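Local coordinates for protein tubulin binding cofactor C (Leishmania major, PDB 5AJ8) that probably acts, here represented by its C-terminal domain, as a tubulin-binding chaperone in tubulin folding, at residues Leu73-Val77 with Leu156-Arg162. The protein carries 1 engineered substitution. Sequence-based numbering, arbitrary orientation.
Sequences LDMYV and LAREEER. Engineered in segment 73-77: Met75 (natural residue Leu).
Tyr76 and the backbone of Arg162 make the one hydrogen bond between strand residues 73-77 and the loop 156-162. Arg162 N donates to Tyr76 OH at 2.8 Å, with a bent N-H...O angle of 151°. Tyr76 OH also lies 3.4 Å from Arg162 CB. Arg162 O sits over one face of the phenol ring, where it accepts a hydrogen bond from the hydroxyl of Tyr59, whose ring stacks with Tyr76. Glu161 CA comes in at the ring edge, near its plane. Leu156 crosses the tyrosine at about a right angle and approaches the ring obliquely. The CD1 methyl of Leu156 touches Tyr76 CZ at 3.5 Å and lies as close to Tyr76 OH. The strand belongs to the right-handed parallel beta-helix of the C-CAP/cofactor C domain. The chain leaves the last strand of this face, 153-155, and folds back over the outer side of the neighbouring strands. A short 3-10 turn, 158-160, makes the bend. Glu160 N bonds back to Ala157 O, and Ala157 N in turn donates to Glu160 OE1, on the anti side of the carboxylate. Arg162 has CG anti to its own N (chi1 179°) and an extended chain, which carries the guanidinium away from Tyr76 to Tyr40 OH. Asp74 OD1 meets Leu156 CD2 loosely at 4.4 Å, while its charge is paired with Arg92 of the next strand.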
ATOM      1  N   LEU A  73       3.331  -0.357 -10.856  1.00 11.03           N
ATOM      2  CA  LEU A  73       3.359  -0.452  -9.386  1.00 10.66           C
ATOM      3  C   LEU A  73       2.955  -1.862  -8.987  1.00 10.02           C
ATOM      4  O   LEU A  73       1.970  -2.393  -9.501  1.00  9.15           O
ATOM      5  CB  LEU A  73       2.388   0.535  -8.745  1.00 10.74           C
ATOM      6  CG  LEU A  73       2.610   2.050  -8.820  1.00 11.46           C
ATOM      7  CD1 LEU A  73       2.107   2.819  -7.626  1.00 11.77           C
ATOM      8  CD2 LEU A  73       4.055   2.397  -9.086  1.00 11.66           C
ATOM      9  N   ASP A  74       3.757  -2.497  -8.127  1.00 10.43           N
ATOM     10  CA  ASP A  74       3.327  -3.741  -7.485  1.00 10.41           C
ATOM     11  C   ASP A  74       2.782  -3.328  -6.127  1.00  9.83           C
ATOM     12  O   ASP A  74       3.527  -2.785  -5.295  1.00 10.45           O
ATOM     13  CB  ASP A  74       4.452  -4.764  -7.356  1.00 10.71           C
ATOM     14  CG  ASP A  74       4.853  -5.398  -8.696  1.00 12.34           C
ATOM     15  OD1 ASP A  74       4.118  -5.256  -9.697  1.00 12.12           O
ATOM     16  OD2 ASP A  74       5.955  -6.012  -8.744  1.00 13.48           O
HETATM   17  N   MSE A  75       1.481  -3.525  -5.923  1.00  9.86           N
HETATM   18  CA  MSE A  75       0.767  -3.025  -4.725  1.00  9.68           C
HETATM   19  C   MSE A  75       0.436  -4.178  -3.803  1.00  9.58           C
HETATM   20  O   MSE A  75      -0.394  -5.030  -4.152  1.00  9.30           O
HETATM   21  CB  MSE A  75      -0.552  -2.346  -5.156  1.00 10.52           C
HETATM   22  CG  MSE A  75      -0.480  -1.123  -6.060  1.00 11.98           C
HETATM   23 SE   MSE A  75       0.642   0.293  -5.312  1.00 15.56          SE
HETATM   24  CE  MSE A  75      -0.403   0.460  -3.645  1.00 14.64           C
ATOM     25  N   TYR A  76       1.046  -4.217  -2.612  1.00  9.36           N
ATOM     26  CA  TYR A  76       0.769  -5.232  -1.596  1.00  9.64           C
ATOM     27  C   TYR A  76      -0.115  -4.627  -0.511  1.00 10.26           C
ATOM     28  O   TYR A  76       0.338  -3.839   0.332  1.00 10.84           O
ATOM     29  CB  TYR A  76       2.077  -5.786  -1.016  1.00 10.00           C
ATOM     30  CG  TYR A  76       2.943  -6.486  -2.061  1.00  9.59           C
ATOM     31  CD1 TYR A  76       3.851  -5.776  -2.844  1.00  9.83           C
ATOM     32  CD2 TYR A  76       2.821  -7.836  -2.279  1.00  9.62           C
ATOM     33  CE1 TYR A  76       4.643  -6.422  -3.804  1.00 10.29           C
ATOM     34  CE2 TYR A  76       3.589  -8.489  -3.220  1.00 10.36           C
ATOM     35  CZ  TYR A  76       4.496  -7.781  -3.982  1.00 11.10           C
ATOM     36  OH  TYR A  76       5.234  -8.468  -4.930  1.00 12.83           O
ATOM     37  N   VAL A  77      -1.384  -5.001  -0.538  1.00 10.57           N
ATOM     38  CA  VAL A  77      -2.438  -4.196   0.002  1.00 11.74           C
ATOM     39  C   VAL A  77      -3.339  -4.960   0.997  1.00 12.05           C
ATOM     40  O   VAL A  77      -3.765  -6.091   0.731  1.00 12.95           O
ATOM     41  CB  VAL A  77      -3.305  -3.666  -1.180  1.00 13.59           C
ATOM     42  CG1 VAL A  77      -4.569  -2.985  -0.690  1.00 15.36           C
ATOM     43  CG2 VAL A  77      -2.492  -2.720  -2.038  1.00 14.03           C
ATOM     44  N   LEU A 156      -1.077 -10.605  -8.620  1.00 15.54           N
ATOM     45  CA  LEU A 156       0.215 -11.260  -8.623  1.00 15.83           C
ATOM     46  C   LEU A 156       0.065 -12.730  -8.363  1.00 18.10           C
ATOM     47  O   LEU A 156      -0.743 -13.138  -7.522  1.00 15.59           O
ATOM     48  CB  LEU A 156       1.098 -10.698  -7.503  1.00 15.12           C
ATOM     49  CG  LEU A 156       1.655  -9.293  -7.726  1.00 13.96           C
ATOM     50  CD1 LEU A 156       2.090  -8.662  -6.427  1.00 13.74           C
ATOM     51  CD2 LEU A 156       2.823  -9.336  -8.699  1.00 13.04           C
ATOM     52  N   ALA A 157       0.833 -13.516  -9.116  1.00 20.52           N
ATOM     53  CA  ALA A 157       0.920 -14.939  -8.910  1.00 23.27           C
ATOM     54  C   ALA A 157       1.803 -15.157  -7.706  1.00 24.79           C
ATOM     55  O   ALA A 157       2.643 -14.320  -7.393  1.00 20.41           O
ATOM     56  CB  ALA A 157       1.499 -15.629 -10.150  1.00 24.81           C
ATOM     57  N   ARG A 158       1.602 -16.288  -7.028  0.50 28.09           N
ATOM     58  CA  ARG A 158       2.395 -16.666  -5.854  0.50 30.10           C
ATOM     59  C   ARG A 158       3.886 -16.433  -6.045  0.50 28.98           C
ATOM     60  O   ARG A 158       4.523 -15.792  -5.215  0.50 28.81           O
ATOM     61  CB  ARG A 158       2.158 -18.141  -5.503  0.50 33.20           C
ATOM     62  CG  ARG A 158       0.735 -18.477  -5.100  0.50 34.45           C
ATOM     63  CD  ARG A 158       0.522 -19.982  -4.972  0.50 36.24           C
ATOM     64  NE  ARG A 158      -0.897 -20.300  -5.028  0.50 36.04           N
ATOM     65  CZ  ARG A 158      -1.522 -20.713  -6.120  0.50 36.09           C
ATOM     66  NH1 ARG A 158      -0.854 -20.906  -7.249  0.50 35.65           N
ATOM     67  NH2 ARG A 158      -2.817 -20.951  -6.078  0.50 38.79           N
ATOM     68  N   GLU A 159       4.433 -16.931  -7.147  1.00 30.10           N
ATOM     69  CA  GLU A 159       5.876 -16.833  -7.414  1.00 33.47           C
ATOM     70  C   GLU A 159       6.380 -15.443  -7.777  1.00 31.44           C
ATOM     71  O   GLU A 159       7.581 -15.197  -7.814  1.00 35.18           O
ATOM     72  CB  GLU A 159       6.308 -17.813  -8.519  1.00 44.52           C
ATOM     73  CG  GLU A 159       5.745 -17.524  -9.920  1.00 52.27           C
ATOM     74  CD  GLU A 159       4.513 -18.349 -10.278  1.00 60.61           C
ATOM     75  OE1 GLU A 159       3.890 -18.962  -9.377  1.00 59.25           O
ATOM     76  OE2 GLU A 159       4.169 -18.382 -11.481  1.00 74.86           O
ATOM     77  N   GLU A 160       5.474 -14.541  -8.093  1.00 28.19           N
ATOM     78  CA  GLU A 160       5.856 -13.171  -8.375  1.00 26.62           C
ATOM     79  C   GLU A 160       5.739 -12.319  -7.115  1.00 20.93           C
ATOM     80  O   GLU A 160       6.051 -11.149  -7.154  1.00 19.31           O
ATOM     81  CB  GLU A 160       4.962 -12.582  -9.475  1.00 29.61           C
ATOM     82  CG  GLU A 160       4.882 -13.419 -10.744  1.00 36.36           C
ATOM     83  CD  GLU A 160       3.886 -12.862 -11.761  1.00 38.24           C
ATOM     84  OE1 GLU A 160       2.716 -12.574 -11.403  1.00 34.70           O
ATOM     85  OE2 GLU A 160       4.277 -12.731 -12.932  1.00 41.60           O
ATOM     86  N   GLU A 161       5.288 -12.881  -6.005  1.00 18.76           N
ATOM     87  CA  GLU A 161       5.185 -12.081  -4.779  1.00 18.03           C
ATOM     88  C   GLU A 161       6.593 -11.735  -4.295  1.00 15.95           C
ATOM     89  O   GLU A 161       7.465 -12.557  -4.330  1.00 15.59           O
ATOM     90  CB  GLU A 161       4.354 -12.790  -3.690  1.00 18.70           C
ATOM     91  CG  GLU A 161       2.848 -12.710  -3.952  1.00 21.09           C
ATOM     92  CD  GLU A 161       1.994 -13.599  -3.022  1.00 23.10           C
ATOM     93  OE1 GLU A 161       2.505 -14.200  -2.054  1.00 24.17           O
ATOM     94  OE2 GLU A 161       0.783 -13.701  -3.267  1.00 22.10           O
ATOM     95  N   ARG A 162       6.803 -10.492  -3.902  1.00 14.82           N
ATOM     96  CA  ARG A 162       8.086 -10.082  -3.326  1.00 15.28           C
ATOM     97  C   ARG A 162       7.931 -10.033  -1.801  1.00 14.15           C
ATOM     98  O   ARG A 162       7.370  -9.094  -1.260  1.00 13.45           O
ATOM     99  CB  ARG A 162       8.492  -8.735  -3.883  1.00 14.39           C
ATOM    100  CG  ARG A 162       9.790  -8.137  -3.369  1.00 14.33           C
ATOM    101  CD  ARG A 162       9.852  -6.724  -3.951  1.00 14.13           C
ATOM    102  NE  ARG A 162      11.074  -5.992  -3.649  1.00 14.87           N
ATOM    103  CZ  ARG A 162      11.283  -5.244  -2.570  1.00 15.35           C
ATOM    104  NH1 ARG A 162      10.362  -5.149  -1.591  1.00 13.72           N
ATOM    105  NH2 ARG A 162      12.456  -4.613  -2.461  1.00 15.13           N
TER